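PDB 6BQ4: thermospermine synthase ACAULIS protein from Medicago truncatula, which probably catalyses transfer of an aminopropyl group from decarboxylated S-adenosylmethionine to spermidine, giving thermospermine and S-methyl-5'-thioadenosine. Local coordinates for residues 103-108 with 177-182; 99-104 with 122-127. All blocks are in the same frame, centred on the assembly; numbering follows the deposited sequence.

Contact 1: 103-108 with 177-182. With ADN (adenosine), chain C.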
# COMPACT_ATOMS: atom_id res chain seq x y z
N LYS A 103 -43.63 14.52 16.50
CA LYS A 103 -43.59 15.98 16.36
C LYS A 103 -42.27 16.57 16.89
O LYS A 103 -41.69 17.47 16.25
CB LYS A 103 -44.80 16.58 17.08
CG LYS A 103 -46.01 15.68 17.06
CD LYS A 103 -47.33 16.40 17.04
CE LYS A 103 -48.35 15.62 17.87
NZ LYS A 103 -49.75 15.91 17.41
N ASN A 104 -41.83 16.09 18.06
CA ASN A 104 -40.56 16.52 18.61
C ASN A 104 -39.56 15.34 18.79
O ASN A 104 -39.95 14.19 19.15
CB ASN A 104 -40.71 17.41 19.82
CG ASN A 104 -41.17 16.68 21.02
OD1 ASN A 104 -41.79 15.61 20.88
ND2 ASN A 104 -40.94 17.27 22.23
N VAL A 105 -38.29 15.60 18.48
CA VAL A 105 -37.27 14.55 18.46
C VAL A 105 -35.95 15.08 19.00
O VAL A 105 -35.48 16.18 18.60
CB VAL A 105 -37.03 14.01 17.03
CG1 VAL A 105 -36.69 15.14 16.08
CG2 VAL A 105 -35.90 12.98 17.01
N PHE A 106 -35.33 14.28 19.85
CA PHE A 106 -34.07 14.60 20.46
C PHE A 106 -33.00 13.68 19.88
O PHE A 106 -33.16 12.43 19.91
CB PHE A 106 -34.20 14.37 21.96
CG PHE A 106 -32.99 14.80 22.76
CD1 PHE A 106 -31.90 13.93 22.95
CD2 PHE A 106 -32.96 16.03 23.42
CE1 PHE A 106 -30.82 14.30 23.72
CE2 PHE A 106 -31.88 16.41 24.22
CZ PHE A 106 -30.81 15.55 24.39
N ILE A 107 -31.89 14.28 19.43
CA ILE A 107 -30.75 13.53 18.89
C ILE A 107 -29.67 13.52 19.93
O ILE A 107 -29.16 14.57 20.29
CB ILE A 107 -30.14 14.14 17.61
CG1 ILE A 107 -31.20 14.38 16.57
CG2 ILE A 107 -29.11 13.17 17.02
CD1 ILE A 107 -30.67 15.13 15.36
N MET A 108 -29.25 12.34 20.35
CA MET A 108 -28.01 12.19 21.12
C MET A 108 -26.81 12.09 20.14
O MET A 108 -26.61 11.06 19.43
CB MET A 108 -28.05 10.94 22.01
CG MET A 108 -29.29 10.81 22.88
SD MET A 108 -29.13 9.44 24.05
CE MET A 108 -29.00 8.02 23.02
N VAL A 177 -39.77 10.88 19.70
CA VAL A 177 -38.68 10.03 19.21
C VAL A 177 -37.39 10.51 19.78
O VAL A 177 -37.09 11.70 19.77
CB VAL A 177 -38.60 9.93 17.66
CG1 VAL A 177 -37.44 9.04 17.22
CG2 VAL A 177 -39.90 9.38 17.09
N ILE A 178 -36.62 9.59 20.31
CA ILE A 178 -35.23 9.87 20.68
C ILE A 178 -34.30 9.03 19.82
O ILE A 178 -34.53 7.83 19.64
CB ILE A 178 -34.97 9.65 22.19
CG1 ILE A 178 -35.85 10.63 22.94
CG2 ILE A 178 -33.48 9.83 22.49
CD1 ILE A 178 -35.81 10.46 24.45
N VAL A 179 -33.25 9.68 19.28
CA VAL A 179 -32.33 9.08 18.31
C VAL A 179 -30.91 9.05 18.87
O VAL A 179 -30.34 10.11 19.21
CB VAL A 179 -32.35 9.85 16.95
CG1 VAL A 179 -31.37 9.23 15.95
CG2 VAL A 179 -33.76 9.93 16.38
N GLY A 180 -30.35 7.86 19.02
CA GLY A 180 -28.93 7.67 19.32
C GLY A 180 -28.01 7.66 18.08
O GLY A 180 -28.01 6.69 17.30
N ASP A 181 -27.23 8.74 17.90
CA ASP A 181 -26.26 8.89 16.81
C ASP A 181 -24.87 9.03 17.42
O ASP A 181 -24.10 9.90 17.06
CB ASP A 181 -26.67 10.08 15.95
CG ASP A 181 -26.02 10.13 14.59
OD1 ASP A 181 -25.40 9.10 14.17
OD2 ASP A 181 -26.17 11.20 13.91
N LEU A 182 -24.57 8.15 18.34
CA LEU A 182 -23.30 8.15 19.05
C LEU A 182 -22.29 7.13 18.50
O LEU A 182 -22.61 6.29 17.65
CB LEU A 182 -23.54 7.85 20.53
CG LEU A 182 -24.48 8.81 21.27
CD1 LEU A 182 -24.92 8.21 22.60
CD2 LEU A 182 -23.90 10.21 21.48
O5' ADN C . -19.37 10.13 17.87
C5' ADN C . -20.49 10.61 17.18
C4' ADN C . -20.90 11.91 17.80
O4' ADN C . -21.27 11.74 19.14
C3' ADN C . -19.76 12.88 17.82
O3' ADN C . -20.21 14.02 17.13
C2' ADN C . -19.54 13.14 19.28
O2' ADN C . -19.20 14.46 19.52
C1' ADN C . -20.87 12.83 19.88
N9 ADN C . -20.82 12.42 21.28
C8 ADN C . -19.95 11.65 21.89
N7 ADN C . -20.24 11.49 23.18
C5 ADN C . -21.34 12.16 23.40
C6 ADN C . -22.21 12.44 24.52
N6 ADN C . -21.95 11.92 25.71
N1 ADN C . -23.27 13.23 24.33
C2 ADN C . -23.55 13.75 23.16
N3 ADN C . -22.81 13.54 22.09
C4 ADN C . -21.72 12.78 22.15
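Strands 104-107 and 177-181 run parallel, their axes 4.8 Å apart at 21°, and V105, F106, I107 and M108 pair in turn with V177, I178, V179 and G180. Backbone hydrogen bonds alternate between the strands: F106 N to V177 O, V179 N to F106 O, M108 N to V179 O (the shortest, 2.7 Å) and D181 N to M108 O. The bond from V177 N to N104 O, at 3.4 Å, is weak, so the ladder is tighter toward the ligand end.

On one face, I107 lies alongside D181, both pointing the same way, with I107 CG2 4.1 Å from D181 CB. Helices 114-119 and 84-98 pack on this side, against I107 and V179 respectively. These are central strands of the Rossmann-like sheet of the spermidine synthase family, with adenosine at their C-terminal end.

On the other face, the F106 ring has M108 CG in plane at its edge. M108 bends at its last torsion (chi3 -63°), which lays CE 3.7 Å from G180 CA; a glycine there leaves room for the methyl group. L182 then crosses the M108 side chain. Its branches divide the work: CD1 faces M108 CE, while CD2 sits over a face of the adenine, directly above adenosine C4 at 3.4 Å, a CH-pi type contact.

D181, the predicted proton acceptor, has its carboxylate fixed by outside hydroxyls, OD1 bonding Y87 OH and OD2 bonding T115 OG1.

Contact 2: 99-104 with 122-127; sequences HPMPKN and HKTIDK
Two loops meet here at the N-terminal ends of neighbouring inner strands of the Rossmann-like sheet, one leading from helix 84-98 into strand 104-107, the other from helix 114-119 into strand 127-132. T124, in the type I turn from H122 to I125, directs its hydroxyl at the first loop: OG1 donates to P102 O at 2.7 Å, lying in the carbonyl plane. The torsion that sets OG1 between backbone N and carbonyl carbon (chi1 64°) also leaves CG2 facing M101, whose SD sits 3.5 Å away. The P102 ring comes across the same threonine, with CG and CD both near OG1. After T124, I125 brings CD1 to 3.5 Å from P102 O, and L96 of helix 84-98 touches both P102 and I125.

K103 O is gripped twice. D126 N approaches on a lone pair at 2.7 Å, whereas K127 N, at 3.2 Å, is tilted 18° from the carbonyl plane. The D126 carboxylate lies beside K103 without bonding to its carbonyl, placing OD2 3.5 Å from K103 CB; K103 NZ stays 6.4 Å from D126 OD2, too far for a salt bridge.

One step on, N104 and K127 pair as a parallel bridge, CB to CB 4.1 Å. Their polar ends turn to other partners, N104 ND2 to K174 O and K127 NZ to E173 in a salt bridge. The CA 101-to-104 and CA 124-to-127 directions differ by 13°, and a parallel start of this kind, with a helix intervening between the two strands, belongs to the beta-alpha-beta crossover of Rossmann-type folds.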
# COMPACT_ATOMS: atom_id res chain seq x y z
N HIS A 99 -44.21 5.74 14.21
CA HIS A 99 -44.96 6.61 15.11
C HIS A 99 -46.20 7.22 14.43
O HIS A 99 -46.13 7.69 13.29
CB HIS A 99 -44.06 7.74 15.57
CG HIS A 99 -44.49 8.34 16.86
ND1 HIS A 99 -45.48 9.29 16.93
CD2 HIS A 99 -44.11 8.08 18.13
CE1 HIS A 99 -45.67 9.63 18.20
NE2 HIS A 99 -44.86 8.90 18.95
N PRO A 100 -47.34 7.27 15.14
CA PRO A 100 -48.56 7.87 14.52
C PRO A 100 -48.46 9.35 14.17
O PRO A 100 -49.00 9.79 13.16
CB PRO A 100 -49.64 7.62 15.57
CG PRO A 100 -48.90 7.48 16.87
CD PRO A 100 -47.58 6.82 16.53
N MET A 101 -47.80 10.13 15.01
CA MET A 101 -47.57 11.56 14.75
C MET A 101 -46.37 12.06 15.53
O MET A 101 -46.56 12.58 16.62
CB MET A 101 -48.81 12.40 15.13
CG MET A 101 -49.61 12.86 13.95
SD MET A 101 -48.73 14.07 12.96
CE MET A 101 -49.53 15.60 13.45
N PRO A 102 -45.14 11.89 14.97
CA PRO A 102 -43.96 12.30 15.70
C PRO A 102 -43.69 13.76 15.43
O PRO A 102 -43.56 14.19 14.27
CB PRO A 102 -42.87 11.40 15.12
CG PRO A 102 -43.30 11.13 13.71
CD PRO A 102 -44.80 11.15 13.72
N LYS A 103 -43.63 14.52 16.50
CA LYS A 103 -43.59 15.98 16.36
C LYS A 103 -42.27 16.57 16.89
O LYS A 103 -41.69 17.47 16.25
CB LYS A 103 -44.80 16.58 17.08
CG LYS A 103 -46.01 15.68 17.06
CD LYS A 103 -47.33 16.40 17.04
CE LYS A 103 -48.35 15.62 17.87
NZ LYS A 103 -49.75 15.91 17.41
N ASN A 104 -41.83 16.09 18.06
CA ASN A 104 -40.56 16.52 18.61
C ASN A 104 -39.56 15.34 18.79
O ASN A 104 -39.95 14.19 19.15
CB ASN A 104 -40.71 17.41 19.82
CG ASN A 104 -41.17 16.68 21.02
OD1 ASN A 104 -41.79 15.61 20.88
ND2 ASN A 104 -40.94 17.27 22.23
N HIS A 122 -39.45 15.36 7.48
CA HIS A 122 -40.75 14.94 7.89
C HIS A 122 -41.63 16.20 8.11
O HIS A 122 -41.29 17.07 8.90
CB HIS A 122 -40.73 14.03 9.14
CG HIS A 122 -40.25 12.65 8.84
ND1 HIS A 122 -41.10 11.56 8.80
CD2 HIS A 122 -39.01 12.17 8.60
CE1 HIS A 122 -40.40 10.48 8.51
NE2 HIS A 122 -39.13 10.81 8.41
N LYS A 123 -42.77 16.23 7.42
CA LYS A 123 -43.81 17.28 7.61
C LYS A 123 -44.39 17.31 9.03
O LYS A 123 -44.75 18.36 9.51
CB LYS A 123 -44.93 17.10 6.58
CG LYS A 123 -44.52 17.54 5.17
CD LYS A 123 -45.26 16.73 4.12
CE LYS A 123 -44.99 17.25 2.71
NZ LYS A 123 -45.67 16.43 1.67
N THR A 124 -44.45 16.17 9.71
CA THR A 124 -44.95 16.12 11.08
C THR A 124 -44.08 16.82 12.12
O THR A 124 -44.56 17.14 13.19
CB THR A 124 -45.16 14.65 11.54
OG1 THR A 124 -43.91 13.94 11.58
CG2 THR A 124 -46.12 13.94 10.59
N ILE A 125 -42.79 17.03 11.83
CA ILE A 125 -41.81 17.36 12.85
C ILE A 125 -41.84 18.85 13.06
O ILE A 125 -41.71 19.59 12.12
CB ILE A 125 -40.39 16.89 12.42
CG1 ILE A 125 -40.28 15.36 12.56
CG2 ILE A 125 -39.27 17.57 13.24
CD1 ILE A 125 -40.09 14.88 14.00
N ASP A 126 -41.96 19.28 14.31
CA ASP A 126 -41.96 20.72 14.60
C ASP A 126 -40.76 21.12 15.44
O ASP A 126 -40.45 22.29 15.48
CB ASP A 126 -43.30 21.21 15.20
CG ASP A 126 -43.70 20.49 16.48
OD1 ASP A 126 -42.87 20.44 17.44
OD2 ASP A 126 -44.87 19.99 16.54
N LYS A 127 -40.08 20.19 16.11
CA LYS A 127 -38.88 20.50 16.84
C LYS A 127 -37.87 19.33 16.80
O LYS A 127 -38.24 18.17 17.04
CB LYS A 127 -39.21 20.85 18.28
CG LYS A 127 -37.97 21.28 19.06
CD LYS A 127 -38.22 22.39 20.08
CE LYS A 127 -37.36 22.19 21.32
NZ LYS A 127 -37.71 20.91 22.04

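Both contacts use strand 104-107 or its approach, sharing K103 and N104, and their centres lie 12 Å apart. Contact 1 is core: every touching residue is buried, and a regular ladder with aliphatic packing runs to the adenosine and the predicted catalytic aspartate. Contact 2 is partly exposed and away from the annotated sites; there side-chain hydroxyl and forked carbonyl bonding replace the repeating pattern. In the sheet the strands follow the order 127-132, 104-107, 175-181. The two contacts join where V105 N lies 2.9 Å from K127 O, a probable hydrogen bond. They touch at a second point, where V177 CG2 packs against P102 CB at 4.1 Å.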